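Local structure of pesticidal crystal protein Cry4Aa (Bacillus thuringiensis, 2C9K) at residues Tyr366-Asn371 with Thr445-Val450; Ser332-His337 with Phe436-Ser441; Phe269-Tyr274 with Ser361-Tyr366; Asn311-His316 with Lys389-Gly394. The protein promotes colloid-osmotic lysis by binding to the midgut epithelial cells of insects, and is toxic to mosquito larvae. All blocks are in the same frame, centred on the assembly; numbering follows the deposited sequence.

Running from the N terminus, Phe269-Tyr274, Asn311-His316 and Ser332-His337 open contacts 3, 4 and 2 in turn. Contact 3 closes first, at Ser361-Tyr366, and Tyr366 at once opens contact 1, so these two follow in series. Contact 4 then closes at Lys389-Gly394, contact 2 at Phe436-Ser441 and contact 1 at Thr445-Val450. Every other pair crosses and none is nested. All four lie within the middle domain, a beta-prism of three antiparallel sheets. Contact 2 joins the three-stranded sheet to one four-stranded sheet, contact 4 joins the two four-stranded sheets, and contacts 1 and 3 tie together loops at the sheet ends.

Contact 1: Tyr366-Asn371 with Thr445-Val450; sequences YLNDYN and TYKTQV
Lys447 lays its aliphatic chain over one face of the Tyr370 ring, with CD 4.0 Å from the ring centroid in a CH-pi contact displaced toward the rim. The chain is extended as far as CE and then bends (chi4 -52°), which brings NZ round to the phenol: Lys447 NZ donates to Tyr370 OH at 3.2 Å. Asp369 supplies a neighbouring carboxylate, its OD2 3.7 Å from Lys447 CD, but the ammonium lies too far off for a salt bridge. The backbone of Lys447 is held as well. Lys447 N donates to Asn368 OD1 at 3.3 Å, reaching the amide oxygen from a position tilted 25° from the carbonyl plane, while Lys447 O receives a CA-H...O contact from Tyr370 CA at 3.4 Å. Asn368 itself sits at the centre of an inverse gamma turn.

Farther along, Thr448 CG2 rests 3.6 Å from Asp369 O, and Asn371, with CG between its backbone N and carbonyl carbon (chi1 58°), gives a weak bond from ND2 to Gln449 O at 3.3 Å. That carbonyl is also bonded by Asn268 ND2. Two hairpin loops are joined here, side by side at one end of the beta-prism, the region whose loops are associated with receptor recognition in three-domain Cry toxins.

Contact 2: Ser332-His337 with Phe436-Ser441; sequences SVFGNH and FIKSLS
Ile437 O, 3.8 Å from Phe334 CE1, is gripped by two donors from strand 313-322, His316 NE2 and Asn318 ND2. The Phe334 ring lies beside this bonded carbonyl and also meets the imidazole of His316, the two planes about 25° apart. With CG anti to the carbonyl carbon (chi1 -50°), the phenylalanine reaches across to strand 432-440 and packs against its backbone at Lys438: Lys438 CA stands over one face in a CH-pi contact, 3.9 Å from the ring centroid. At the far end of the ring, Phe334 CZ meets Lys438 CG at 3.5 Å. Bends at chi3 and chi4 bring Lys438 NZ back to 3.9 Å from Phe334 CE2. Phe334 CZ also approaches Phe436 CE2 at 4.1 Å, an oblique meeting of two rings; Lys438 CG lies in the plane of the Phe436 ring at its edge.

No hydrogen bond joins the two segments, which belong to different sheets of the beta-prism: 329-335 is an outermost strand of a four-stranded sheet, and 432-440 pairs with 450-457 in the three-stranded one. The junction is made by side-chain packing, chiefly that of Phe334. Near the base of the phenylalanine, Phe334 CB packs on Ser439 CB at 3.5 Å. The Ser439 hydroxyl is engaged elsewhere, with Gln449 OE1. At the strand ends Ser441 OG comes 3.6 Å from Gly335 CA, where the backbone adopts a positive phi of 86°. A 2-methyl-2,4-pentanediol molecule, probably from the crystallisation liquor, is bound about 3 Å from the Phe334 side chain.

Contact 3: Phe269-Tyr274 with Ser361-Tyr366; sequences FEESPY and SLDNKY
A type I beta turn from Phe269 to Ser272 places Glu271 opposite Tyr366, their CA atoms 4.8 Å apart. The glutamate chain runs roughly perpendicular to the tyrosine side chain. Glu271 CG sits over the centre of the Tyr366 ring, 3.4 Å from its centroid, a CH-pi contact almost along the ring normal. Beyond CG the glutamate is extended (chi2 -162°), which takes its carboxylate out over the CD1 and CE1 side of the ring, with OE2 turned toward Asp363. The model puts Glu271 OE2 close to the like-charged Asp363 OD1, a proximity that is doubtful at this resolution, with the two carboxylates nearly coplanar. Asp363 OD1 also takes a weak bond from Lys365 N at 3.3 Å, and another weak one from Asn403 ND2. Asn364 packs against the Glu271 chain. On the turn side, Glu270 O approaches Tyr366 CE2 obliquely at 3.6 Å and accepts a hydrogen bond from Lys275 NZ.

This surface contact ties the loop before helix 279-286 to the hairpin loop after strand 353-362, at one end of the domain II beta-prism of three-domain Cry toxins.

Contact 4: Asn311-His316 with Lys389-Gly394; sequences NFFTSH and KELTAG
Asn311 meets the other segment with its CB, 3.7 Å from Ala393 O. Its CG lies anti to the backbone N (chi1 -156°), and the amide extends alongside Gly394, with Asn311 ND2 3.9 Å from Gly394 CA. ND2 bonds Lys304 O, while OD1 takes a weak bond from Phe312 N within the segment. Next comes Phe312, which touches through its backbone, Phe312 CA lying 3.4 Å from Ala393 CB; its side chain starts out away from this contact, and the ring meets Tyr370.

Phe313 makes the main apolar contact. Ala393 CB stands over the centre of its ring, 4.0 Å from the centroid and 11° off the normal, in a CH-pi contact. The edge of the same ring faces the backbone of the other strand, Phe313 CE1 being 3.8 Å from Leu391 O near the ring plane. At its tip, Phe313 CZ packs on Leu391 CG at 4.2 Å. Phe301 adds an edge-to-face partner, and the backbone of Phe313 is hydrogen-bonded to Ile373. Strands 313-322 and 386-392 come from separate four-stranded sheets, and this buried aromatic and aliphatic cluster at their ends belongs to the apolar core around which the three sheets of the beta-prism are arranged.

Contact 1: Tyr366-Asn371 with Thr445-Val450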
loop_
_atom_site.group_PDB
_atom_site.type_symbol
_atom_site.label_atom_id
_atom_site.label_comp_id
_atom_site.label_asym_id
_atom_site.label_seq_id
_atom_site.Cartn_x
_atom_site.Cartn_y
_atom_site.Cartn_z
ATOM N N TYR A 366 15.567 -19.720 23.118
ATOM C CA TYR A 366 16.566 -18.666 23.284
ATOM C C TYR A 366 18.005 -19.156 23.349
ATOM O O TYR A 366 18.848 -18.510 23.972
ATOM C CB TYR A 366 16.277 -17.827 24.536
ATOM C CG TYR A 366 14.993 -17.037 24.469
ATOM C CD1 TYR A 366 13.780 -17.620 24.828
ATOM C CD2 TYR A 366 14.985 -15.714 24.025
ATOM C CE1 TYR A 366 12.594 -16.912 24.748
ATOM C CE2 TYR A 366 13.799 -14.992 23.937
ATOM C CZ TYR A 366 12.604 -15.600 24.302
ATOM O OH TYR A 366 11.411 -14.910 24.224
ATOM N N LEU A 367 18.294 -20.287 22.714
ATOM C CA LEU A 367 19.653 -20.819 22.712
ATOM C C LEU A 367 20.257 -20.751 21.314
ATOM O O LEU A 367 19.549 -20.531 20.326
ATOM C CB LEU A 367 19.657 -22.267 23.199
ATOM C CG LEU A 367 19.259 -22.471 24.660
ATOM C CD1 LEU A 367 19.261 -23.954 24.983
ATOM C CD2 LEU A 367 20.238 -21.724 25.569
ATOM N N ASN A 368 21.570 -20.925 21.225
ATOM C CA ASN A 368 22.204 -20.899 19.925
ATOM C C ASN A 368 21.938 -22.238 19.262
ATOM O O ASN A 368 22.844 -23.055 19.091
ATOM C CB ASN A 368 23.697 -20.662 20.053
ATOM C CG ASN A 368 24.380 -20.636 18.714
ATOM O OD1 ASN A 368 23.816 -20.167 17.730
ATOM N ND2 ASN A 368 25.599 -21.136 18.663
ATOM N N ASP A 369 20.674 -22.447 18.898
ATOM C CA ASP A 369 20.224 -23.684 18.269
ATOM C C ASP A 369 19.243 -23.391 17.117
ATOM O O ASP A 369 18.618 -22.332 17.079
ATOM C CB ASP A 369 19.564 -24.563 19.332
ATOM C CG ASP A 369 19.911 -26.025 19.177
ATOM O OD1 ASP A 369 19.533 -26.812 20.074
ATOM O OD2 ASP A 369 20.555 -26.389 18.162
ATOM N N TYR A 370 19.109 -24.330 16.186
ATOM C CA TYR A 370 18.233 -24.135 15.030
ATOM C C TYR A 370 16.787 -23.774 15.363
ATOM O O TYR A 370 16.162 -24.426 16.196
ATOM C CB TYR A 370 18.219 -25.391 14.143
ATOM C CG TYR A 370 19.572 -25.815 13.607
ATOM C CD1 TYR A 370 20.216 -26.953 14.098
ATOM C CD2 TYR A 370 20.218 -25.069 12.626
ATOM C CE1 TYR A 370 21.469 -27.334 13.625
ATOM C CE2 TYR A 370 21.470 -25.439 12.148
ATOM C CZ TYR A 370 22.094 -26.572 12.653
ATOM O OH TYR A 370 23.350 -26.922 12.196
ATOM N N ASN A 371 16.264 -22.729 14.722
ATOM C CA ASN A 371 14.868 -22.331 14.916
ATOM C C ASN A 371 14.204 -22.205 13.546
ATOM O O ASN A 371 13.224 -21.476 13.367
ATOM C CB ASN A 371 14.735 -21.017 15.712
ATOM C CG ASN A 371 15.449 -19.833 15.063
ATOM O OD1 ASN A 371 15.408 -18.726 15.592
ATOM N ND2 ASN A 371 16.105 -20.060 13.932
ATOM N N THR A 445 28.474 -18.757 12.116
ATOM C CA THR A 445 28.482 -18.448 13.541
ATOM C C THR A 445 27.251 -18.890 14.320
ATOM O O THR A 445 27.365 -19.419 15.422
ATOM C CB THR A 445 28.652 -16.921 13.744
ATOM O OG1 THR A 445 29.865 -16.483 13.109
ATOM C CG2 THR A 445 28.681 -16.574 15.223
ATOM N N TYR A 446 26.072 -18.671 13.749
ATOM C CA TYR A 446 24.835 -19.016 14.429
ATOM C C TYR A 446 24.020 -20.111 13.778
ATOM O O TYR A 446 24.214 -20.456 12.608
ATOM C CB TYR A 446 23.946 -17.784 14.549
ATOM C CG TYR A 446 24.676 -16.529 14.949
ATOM C CD1 TYR A 446 25.445 -15.825 14.031
ATOM C CD2 TYR A 446 24.580 -16.037 16.245
ATOM C CE1 TYR A 446 26.094 -14.661 14.392
ATOM C CE2 TYR A 446 25.225 -14.871 16.615
ATOM C CZ TYR A 446 25.979 -14.189 15.686
ATOM O OH TYR A 446 26.608 -13.030 16.061
ATOM N N LYS A 447 23.089 -20.645 14.565
ATOM C CA LYS A 447 22.183 -21.687 14.104
ATOM C C LYS A 447 20.797 -21.080 13.944
ATOM O O LYS A 447 19.905 -21.703 13.370
ATOM C CB LYS A 447 22.123 -22.840 15.104
ATOM C CG LYS A 447 23.362 -23.692 15.133
ATOM C CD LYS A 447 23.164 -24.874 16.057
ATOM C CE LYS A 447 24.436 -25.686 16.177
ATOM N NZ LYS A 447 24.934 -26.035 14.827
ATOM N N THR A 448 20.626 -19.865 14.460
ATOM C CA THR A 448 19.352 -19.173 14.370
ATOM C C THR A 448 19.233 -18.467 13.041
ATOM O O THR A 448 20.230 -18.133 12.413
ATOM C CB THR A 448 19.188 -18.127 15.470
ATOM O OG1 THR A 448 20.353 -17.309 15.515
ATOM C CG2 THR A 448 18.993 -18.781 16.804
ATOM N N GLN A 449 17.994 -18.232 12.631
ATOM C CA GLN A 449 17.697 -17.574 11.365
ATOM C C GLN A 449 16.369 -16.839 11.533
ATOM O O GLN A 449 15.426 -17.381 12.114
ATOM C CB GLN A 449 17.579 -18.633 10.272
ATOM C CG GLN A 449 17.542 -18.111 8.860
ATOM C CD GLN A 449 17.360 -19.231 7.842
ATOM O OE1 GLN A 449 17.323 -18.993 6.634
ATOM N NE2 GLN A 449 17.244 -20.458 8.330
ATOM N N VAL A 450 16.313 -15.599 11.051
ATOM C CA VAL A 450 15.100 -14.778 11.131
ATOM C C VAL A 450 14.511 -14.610 9.731
ATOM O O VAL A 450 15.224 -14.258 8.787
ATOM C CB VAL A 450 15.399 -13.371 11.694
ATOM C CG1 VAL A 450 14.175 -12.500 11.576
ATOM C CG2 VAL A 450 15.810 -13.466 13.142
#

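Contact 2: Ser332-His337 with Phe436-Ser441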
loop_
_atom_site.group_PDB
_atom_site.type_symbol
_atom_site.label_atom_id
_atom_site.label_comp_id
_atom_site.label_asym_id
_atom_site.label_seq_id
_atom_site.Cartn_x
_atom_site.Cartn_y
_atom_site.Cartn_z
ATOM N N SER A 332 18.249 -15.055 -4.122
ATOM C CA SER A 332 19.447 -15.602 -3.499
ATOM C C SER A 332 19.024 -16.838 -2.743
ATOM O O SER A 332 17.840 -17.048 -2.506
ATOM C CB SER A 332 20.065 -14.607 -2.518
ATOM O OG SER A 332 20.645 -13.510 -3.199
ATOM N N VAL A 333 19.983 -17.671 -2.379
ATOM C CA VAL A 333 19.643 -18.854 -1.619
ATOM C C VAL A 333 19.942 -18.494 -0.180
ATOM O O VAL A 333 21.086 -18.574 0.256
ATOM C CB VAL A 333 20.493 -20.076 -2.038
ATOM C CG1 VAL A 333 20.175 -21.260 -1.142
ATOM C CG2 VAL A 333 20.206 -20.438 -3.483
ATOM N N PHE A 334 18.924 -18.061 0.548
ATOM C CA PHE A 334 19.111 -17.704 1.945
ATOM C C PHE A 334 19.339 -18.995 2.724
ATOM O O PHE A 334 19.127 -20.082 2.194
ATOM C CB PHE A 334 17.874 -16.977 2.480
ATOM C CG PHE A 334 17.419 -15.835 1.615
ATOM C CD1 PHE A 334 16.606 -16.062 0.512
ATOM C CD2 PHE A 334 17.807 -14.532 1.899
ATOM C CE1 PHE A 334 16.180 -15.007 -0.296
ATOM C CE2 PHE A 334 17.387 -13.472 1.094
ATOM C CZ PHE A 334 16.570 -13.717 -0.003
ATOM N N GLY A 335 19.776 -18.874 3.974
ATOM C CA GLY A 335 20.018 -20.054 4.788
ATOM C C GLY A 335 21.401 -20.658 4.615
ATOM O O GLY A 335 22.305 -20.033 4.068
ATOM N N ASN A 336 21.571 -21.886 5.084
ATOM C CA ASN A 336 22.852 -22.561 4.974
ATOM C C ASN A 336 22.676 -23.819 4.142
ATOM O O ASN A 336 22.588 -24.919 4.674
ATOM C CB ASN A 336 23.370 -22.919 6.361
ATOM C CG ASN A 336 24.785 -23.435 6.334
ATOM O OD1 ASN A 336 25.363 -23.746 7.373
ATOM N ND2 ASN A 336 25.359 -23.529 5.141
ATOM N N HIS A 337 22.637 -23.637 2.829
ATOM C CA HIS A 337 22.441 -24.727 1.875
ATOM C C HIS A 337 23.535 -25.792 1.837
ATOM O O HIS A 337 24.650 -25.532 1.388
ATOM C CB HIS A 337 22.279 -24.151 0.464
ATOM C CG HIS A 337 21.975 -25.181 -0.578
ATOM N ND1 HIS A 337 22.407 -25.072 -1.882
ATOM C CD2 HIS A 337 21.261 -26.329 -0.517
ATOM C CE1 HIS A 337 21.976 -26.108 -2.577
ATOM N NE2 HIS A 337 21.278 -26.886 -1.772
ATOM N N PHE A 436 7.294 -12.662 -1.418
ATOM C CA PHE A 436 8.706 -13.004 -1.243
ATOM C C PHE A 436 8.999 -13.452 0.197
ATOM O O PHE A 436 8.265 -13.106 1.127
ATOM C CB PHE A 436 9.541 -11.755 -1.533
ATOM C CG PHE A 436 10.916 -12.035 -2.057
ATOM C CD1 PHE A 436 11.102 -12.407 -3.388
ATOM C CD2 PHE A 436 12.031 -11.859 -1.243
ATOM C CE1 PHE A 436 12.378 -12.592 -3.903
ATOM C CE2 PHE A 436 13.317 -12.043 -1.751
ATOM C CZ PHE A 436 13.490 -12.409 -3.086
ATOM N N ILE A 437 10.075 -14.216 0.373
ATOM C CA ILE A 437 10.497 -14.660 1.703
ATOM C C ILE A 437 12.014 -14.529 1.829
ATOM O O ILE A 437 12.740 -15.314 1.234
ATOM C CB ILE A 437 10.130 -16.122 1.982
ATOM C CG1 ILE A 437 8.613 -16.282 2.069
ATOM C CG2 ILE A 437 10.757 -16.560 3.289
ATOM C CD1 ILE A 437 8.167 -17.702 2.399
ATOM N N LYS A 438 12.485 -13.535 2.583
ATOM C CA LYS A 438 13.919 -13.326 2.783
ATOM C C LYS A 438 14.324 -13.942 4.104
ATOM O O LYS A 438 13.473 -14.301 4.913
ATOM C CB LYS A 438 14.274 -11.831 2.797
ATOM C CG LYS A 438 14.604 -11.262 1.434
ATOM C CD LYS A 438 14.777 -9.759 1.461
ATOM C CE LYS A 438 16.043 -9.336 2.190
ATOM N NZ LYS A 438 17.292 -9.560 1.419
ATOM N N SER A 439 15.625 -14.042 4.338
ATOM C CA SER A 439 16.108 -14.631 5.573
ATOM C C SER A 439 17.477 -14.078 5.965
ATOM O O SER A 439 18.333 -13.861 5.104
ATOM C CB SER A 439 16.193 -16.144 5.392
ATOM O OG SER A 439 16.040 -16.824 6.620
ATOM N N LEU A 440 17.668 -13.825 7.260
ATOM C CA LEU A 440 18.943 -13.339 7.781
ATOM C C LEU A 440 19.536 -14.467 8.614
ATOM O O LEU A 440 18.913 -14.946 9.559
ATOM C CB LEU A 440 18.752 -12.094 8.657
ATOM C CG LEU A 440 19.889 -11.650 9.603
ATOM C CD1 LEU A 440 21.218 -11.599 8.873
ATOM C CD2 LEU A 440 19.564 -10.275 10.183
ATOM N N SER A 441 20.730 -14.909 8.241
ATOM C CA SER A 441 21.406 -15.986 8.954
ATOM C C SER A 441 22.873 -15.989 8.590
ATOM O O SER A 441 23.242 -15.862 7.421
ATOM C CB SER A 441 20.814 -17.339 8.578
ATOM O OG SER A 441 21.209 -17.689 7.268
#

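Contact 3: Phe269-Tyr274 with Ser361-Tyr366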
loop_
_atom_site.group_PDB
_atom_site.type_symbol
_atom_site.label_atom_id
_atom_site.label_comp_id
_atom_site.label_asym_id
_atom_site.label_seq_id
_atom_site.Cartn_x
_atom_site.Cartn_y
_atom_site.Cartn_z
ATOM N N PHE A 269 12.410 -13.201 15.540
ATOM C CA PHE A 269 13.126 -11.989 15.880
ATOM C C PHE A 269 13.666 -12.017 17.306
ATOM O O PHE A 269 14.856 -11.804 17.548
ATOM C CB PHE A 269 12.213 -10.778 15.742
ATOM C CG PHE A 269 12.841 -9.513 16.233
ATOM C CD1 PHE A 269 13.819 -8.872 15.478
ATOM C CD2 PHE A 269 12.515 -9.001 17.483
ATOM C CE1 PHE A 269 14.470 -7.737 15.968
ATOM C CE2 PHE A 269 13.160 -7.869 17.978
ATOM C CZ PHE A 269 14.139 -7.237 17.221
ATOM N N GLU A 270 12.773 -12.273 18.251
ATOM C CA GLU A 270 13.128 -12.281 19.658
ATOM C C GLU A 270 14.081 -13.380 20.105
ATOM O O GLU A 270 14.895 -13.153 20.987
ATOM C CB GLU A 270 11.848 -12.301 20.505
ATOM C CG GLU A 270 10.879 -11.164 20.164
ATOM C CD GLU A 270 9.857 -11.521 19.061
ATOM O OE1 GLU A 270 10.231 -12.188 18.057
ATOM O OE2 GLU A 270 8.671 -11.115 19.200
ATOM N N GLU A 271 14.007 -14.561 19.505
ATOM C CA GLU A 271 14.890 -15.638 19.929
ATOM C C GLU A 271 16.164 -15.787 19.120
ATOM O O GLU A 271 16.856 -16.799 19.213
ATOM C CB GLU A 271 14.124 -16.957 19.975
ATOM C CG GLU A 271 13.133 -16.997 21.127
ATOM C CD GLU A 271 12.679 -18.403 21.471
ATOM O OE1 GLU A 271 12.011 -18.561 22.519
ATOM O OE2 GLU A 271 12.988 -19.346 20.700
ATOM N N SER A 272 16.476 -14.757 18.340
ATOM C CA SER A 272 17.685 -14.727 17.523
ATOM C C SER A 272 18.499 -13.523 17.969
ATOM O O SER A 272 17.945 -12.556 18.478
ATOM C CB SER A 272 17.325 -14.600 16.048
ATOM O OG SER A 272 16.502 -15.683 15.647
ATOM N N PRO A 273 19.829 -13.568 17.789
ATOM C CA PRO A 273 20.713 -12.464 18.191
ATOM C C PRO A 273 20.724 -11.244 17.281
ATOM O O PRO A 273 21.053 -10.142 17.720
ATOM C CB PRO A 273 22.081 -13.132 18.246
ATOM C CG PRO A 273 21.994 -14.080 17.096
ATOM C CD PRO A 273 20.618 -14.704 17.282
ATOM N N TYR A 274 20.368 -11.439 16.019
ATOM C CA TYR A 274 20.373 -10.353 15.051
ATOM C C TYR A 274 19.732 -9.053 15.532
ATOM O O TYR A 274 19.966 -7.988 14.957
ATOM C CB TYR A 274 19.710 -10.824 13.755
ATOM C CG TYR A 274 20.265 -12.146 13.311
ATOM C CD1 TYR A 274 19.544 -13.320 13.501
ATOM C CD2 TYR A 274 21.557 -12.239 12.791
ATOM C CE1 TYR A 274 20.098 -14.562 13.192
ATOM C CE2 TYR A 274 22.120 -13.472 12.476
ATOM C CZ TYR A 274 21.382 -14.629 12.684
ATOM O OH TYR A 274 21.921 -15.857 12.389
ATOM N N SER A 361 8.094 -23.849 13.035
ATOM C CA SER A 361 9.541 -23.764 13.092
ATOM C C SER A 361 10.051 -24.317 14.422
ATOM O O SER A 361 9.289 -24.450 15.385
ATOM C CB SER A 361 9.964 -22.306 12.932
ATOM O OG SER A 361 9.227 -21.479 13.818
ATOM N N LEU A 362 11.341 -24.640 14.471
ATOM C CA LEU A 362 11.939 -25.165 15.688
ATOM C C LEU A 362 12.042 -24.043 16.713
ATOM O O LEU A 362 12.298 -22.895 16.357
ATOM C CB LEU A 362 13.318 -25.757 15.380
ATOM C CG LEU A 362 13.283 -26.938 14.399
ATOM C CD1 LEU A 362 14.681 -27.458 14.161
ATOM C CD2 LEU A 362 12.413 -28.045 14.965
ATOM N N ASP A 363 11.817 -24.374 17.980
ATOM C CA ASP A 363 11.872 -23.392 19.053
ATOM C C ASP A 363 13.143 -23.549 19.876
ATOM O O ASP A 363 13.175 -24.285 20.861
ATOM C CB ASP A 363 10.634 -23.536 19.933
ATOM C CG ASP A 363 10.729 -22.736 21.213
ATOM O OD1 ASP A 363 11.290 -21.617 21.191
ATOM O OD2 ASP A 363 10.223 -23.224 22.246
ATOM N N ASN A 364 14.187 -22.836 19.460
ATOM C CA ASN A 364 15.497 -22.877 20.105
ATOM C C ASN A 364 15.542 -22.546 21.592
ATOM O O ASN A 364 16.595 -22.672 22.218
ATOM C CB ASN A 364 16.474 -21.957 19.371
ATOM C CG ASN A 364 15.970 -20.528 19.276
ATOM O OD1 ASN A 364 16.745 -19.583 19.392
ATOM N ND2 ASN A 364 14.669 -20.365 19.054
ATOM N N LYS A 365 14.423 -22.120 22.163
ATOM C CA LYS A 365 14.406 -21.798 23.586
ATOM C C LYS A 365 15.519 -20.799 23.893
ATOM O O LYS A 365 16.324 -21.019 24.801
ATOM C CB LYS A 365 14.637 -23.060 24.423
ATOM C CG LYS A 365 13.696 -24.214 24.136
ATOM C CD LYS A 365 12.297 -23.935 24.634
ATOM C CE LYS A 365 11.444 -25.186 24.538
ATOM N NZ LYS A 365 12.066 -26.329 25.276
ATOM N N TYR A 366 15.567 -19.720 23.118
ATOM C CA TYR A 366 16.566 -18.666 23.284
ATOM C C TYR A 366 18.005 -19.156 23.349
ATOM O O TYR A 366 18.848 -18.510 23.972
ATOM C CB TYR A 366 16.277 -17.827 24.536
ATOM C CG TYR A 366 14.993 -17.037 24.469
ATOM C CD1 TYR A 366 13.780 -17.620 24.828
ATOM C CD2 TYR A 366 14.985 -15.714 24.025
ATOM C CE1 TYR A 366 12.594 -16.912 24.748
ATOM C CE2 TYR A 366 13.799 -14.992 23.937
ATOM C CZ TYR A 366 12.604 -15.600 24.302
ATOM O OH TYR A 366 11.411 -14.910 24.224
#

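Contact 4: Asn311-His316 with Lys389-Gly394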
loop_
_atom_site.group_PDB
_atom_site.type_symbol
_atom_site.label_atom_id
_atom_site.label_comp_id
_atom_site.label_asym_id
_atom_site.label_seq_id
_atom_site.Cartn_x
_atom_site.Cartn_y
_atom_site.Cartn_z
ATOM N N ASN A 311 13.502 -33.006 10.991
ATOM C CA ASN A 311 14.140 -32.449 9.811
ATOM C C ASN A 311 13.590 -31.024 9.726
ATOM O O ASN A 311 12.558 -30.702 10.324
ATOM C CB ASN A 311 13.756 -33.234 8.550
ATOM C CG ASN A 311 14.785 -33.093 7.425
ATOM O OD1 ASN A 311 15.379 -32.029 7.230
ATOM N ND2 ASN A 311 14.988 -34.171 6.673
ATOM N N PHE A 312 14.298 -30.165 9.012
ATOM C CA PHE A 312 13.851 -28.801 8.848
ATOM C C PHE A 312 14.437 -28.264 7.560
ATOM O O PHE A 312 15.294 -28.903 6.943
ATOM C CB PHE A 312 14.261 -27.942 10.055
ATOM C CG PHE A 312 15.732 -27.949 10.352
ATOM C CD1 PHE A 312 16.641 -27.357 9.482
ATOM C CD2 PHE A 312 16.211 -28.537 11.517
ATOM C CE1 PHE A 312 18.004 -27.349 9.764
ATOM C CE2 PHE A 312 17.568 -28.533 11.807
ATOM C CZ PHE A 312 18.467 -27.936 10.926
ATOM N N PHE A 313 13.961 -27.100 7.135
ATOM C CA PHE A 313 14.466 -26.529 5.909
ATOM C C PHE A 313 15.766 -25.791 6.150
ATOM O O PHE A 313 15.842 -24.794 6.866
ATOM C CB PHE A 313 13.405 -25.644 5.264
ATOM C CG PHE A 313 12.220 -26.416 4.757
ATOM C CD1 PHE A 313 10.941 -26.158 5.238
ATOM C CD2 PHE A 313 12.393 -27.433 3.819
ATOM C CE1 PHE A 313 9.849 -26.901 4.796
ATOM C CE2 PHE A 313 11.311 -28.182 3.369
ATOM C CZ PHE A 313 10.035 -27.918 3.857
ATOM N N THR A 314 16.805 -26.346 5.553
ATOM C CA THR A 314 18.142 -25.821 5.652
ATOM C C THR A 314 18.284 -24.429 5.070
ATOM O O THR A 314 18.852 -23.541 5.703
ATOM C CB THR A 314 19.098 -26.779 4.947
ATOM O OG1 THR A 314 19.638 -27.683 5.918
ATOM C CG2 THR A 314 20.207 -26.038 4.234
ATOM N N SER A 315 17.761 -24.252 3.861
ATOM C CA SER A 315 17.856 -22.978 3.152
ATOM C C SER A 315 16.696 -22.835 2.168
ATOM O O SER A 315 15.837 -23.713 2.097
ATOM C CB SER A 315 19.180 -22.942 2.390
ATOM O OG SER A 315 19.326 -24.129 1.625
ATOM N N HIS A 316 16.665 -21.740 1.412
ATOM C CA HIS A 316 15.597 -21.555 0.436
ATOM C C HIS A 316 15.884 -20.451 -0.562
ATOM O O HIS A 316 16.841 -19.704 -0.409
ATOM C CB HIS A 316 14.267 -21.255 1.136
ATOM C CG HIS A 316 14.148 -19.850 1.636
ATOM N ND1 HIS A 316 14.870 -19.374 2.709
ATOM C CD2 HIS A 316 13.379 -18.818 1.214
ATOM C CE1 HIS A 316 14.548 -18.112 2.929
ATOM N NE2 HIS A 316 13.646 -17.750 2.036
ATOM N N LYS A 389 -2.130 -26.244 0.247
ATOM C CA LYS A 389 -0.950 -26.978 -0.172
ATOM C C LYS A 389 -0.020 -27.087 1.017
ATOM O O LYS A 389 -0.104 -26.295 1.950
ATOM C CB LYS A 389 -0.258 -26.261 -1.327
ATOM C CG LYS A 389 -0.319 -27.024 -2.629
ATOM C CD LYS A 389 -1.754 -27.354 -3.016
ATOM C CE LYS A 389 -1.814 -28.126 -4.329
ATOM N NZ LYS A 389 -1.230 -27.346 -5.462
ATOM N N GLU A 390 0.865 -28.072 0.991
ATOM C CA GLU A 390 1.776 -28.274 2.100
ATOM C C GLU A 390 3.192 -28.402 1.571
ATOM O O GLU A 390 3.406 -28.769 0.419
ATOM C CB GLU A 390 1.367 -29.537 2.867
ATOM C CG GLU A 390 1.751 -29.556 4.340
ATOM C CD GLU A 390 1.093 -30.711 5.110
ATOM O OE1 GLU A 390 1.360 -31.890 4.777
ATOM O OE2 GLU A 390 0.308 -30.440 6.054
ATOM N N LEU A 391 4.152 -28.067 2.421
ATOM C CA LEU A 391 5.570 -28.146 2.092
ATOM C C LEU A 391 6.230 -28.584 3.403
ATOM O O LEU A 391 6.232 -27.834 4.386
ATOM C CB LEU A 391 6.087 -26.776 1.655
ATOM C CG LEU A 391 7.383 -26.754 0.845
ATOM C CD1 LEU A 391 7.183 -27.495 -0.471
ATOM C CD2 LEU A 391 7.792 -25.313 0.572
ATOM N N THR A 392 6.770 -29.799 3.427
ATOM C CA THR A 392 7.377 -30.320 4.645
ATOM C C THR A 392 8.790 -30.874 4.531
ATOM O O THR A 392 9.136 -31.551 3.570
ATOM C CB THR A 392 6.496 -31.420 5.255
ATOM O OG1 THR A 392 5.243 -30.857 5.658
ATOM C CG2 THR A 392 7.181 -32.044 6.457
ATOM N N ALA A 393 9.596 -30.585 5.547
ATOM C CA ALA A 393 10.969 -31.060 5.604
ATOM C C ALA A 393 10.926 -32.549 5.937
ATOM O O ALA A 393 10.456 -32.944 7.013
ATOM C CB ALA A 393 11.737 -30.297 6.678
ATOM N N GLY A 394 11.409 -33.371 5.007
ATOM C CA GLY A 394 11.406 -34.806 5.208
ATOM C C GLY A 394 10.008 -35.325 5.476
ATOM O O GLY A 394 9.153 -35.312 4.592
#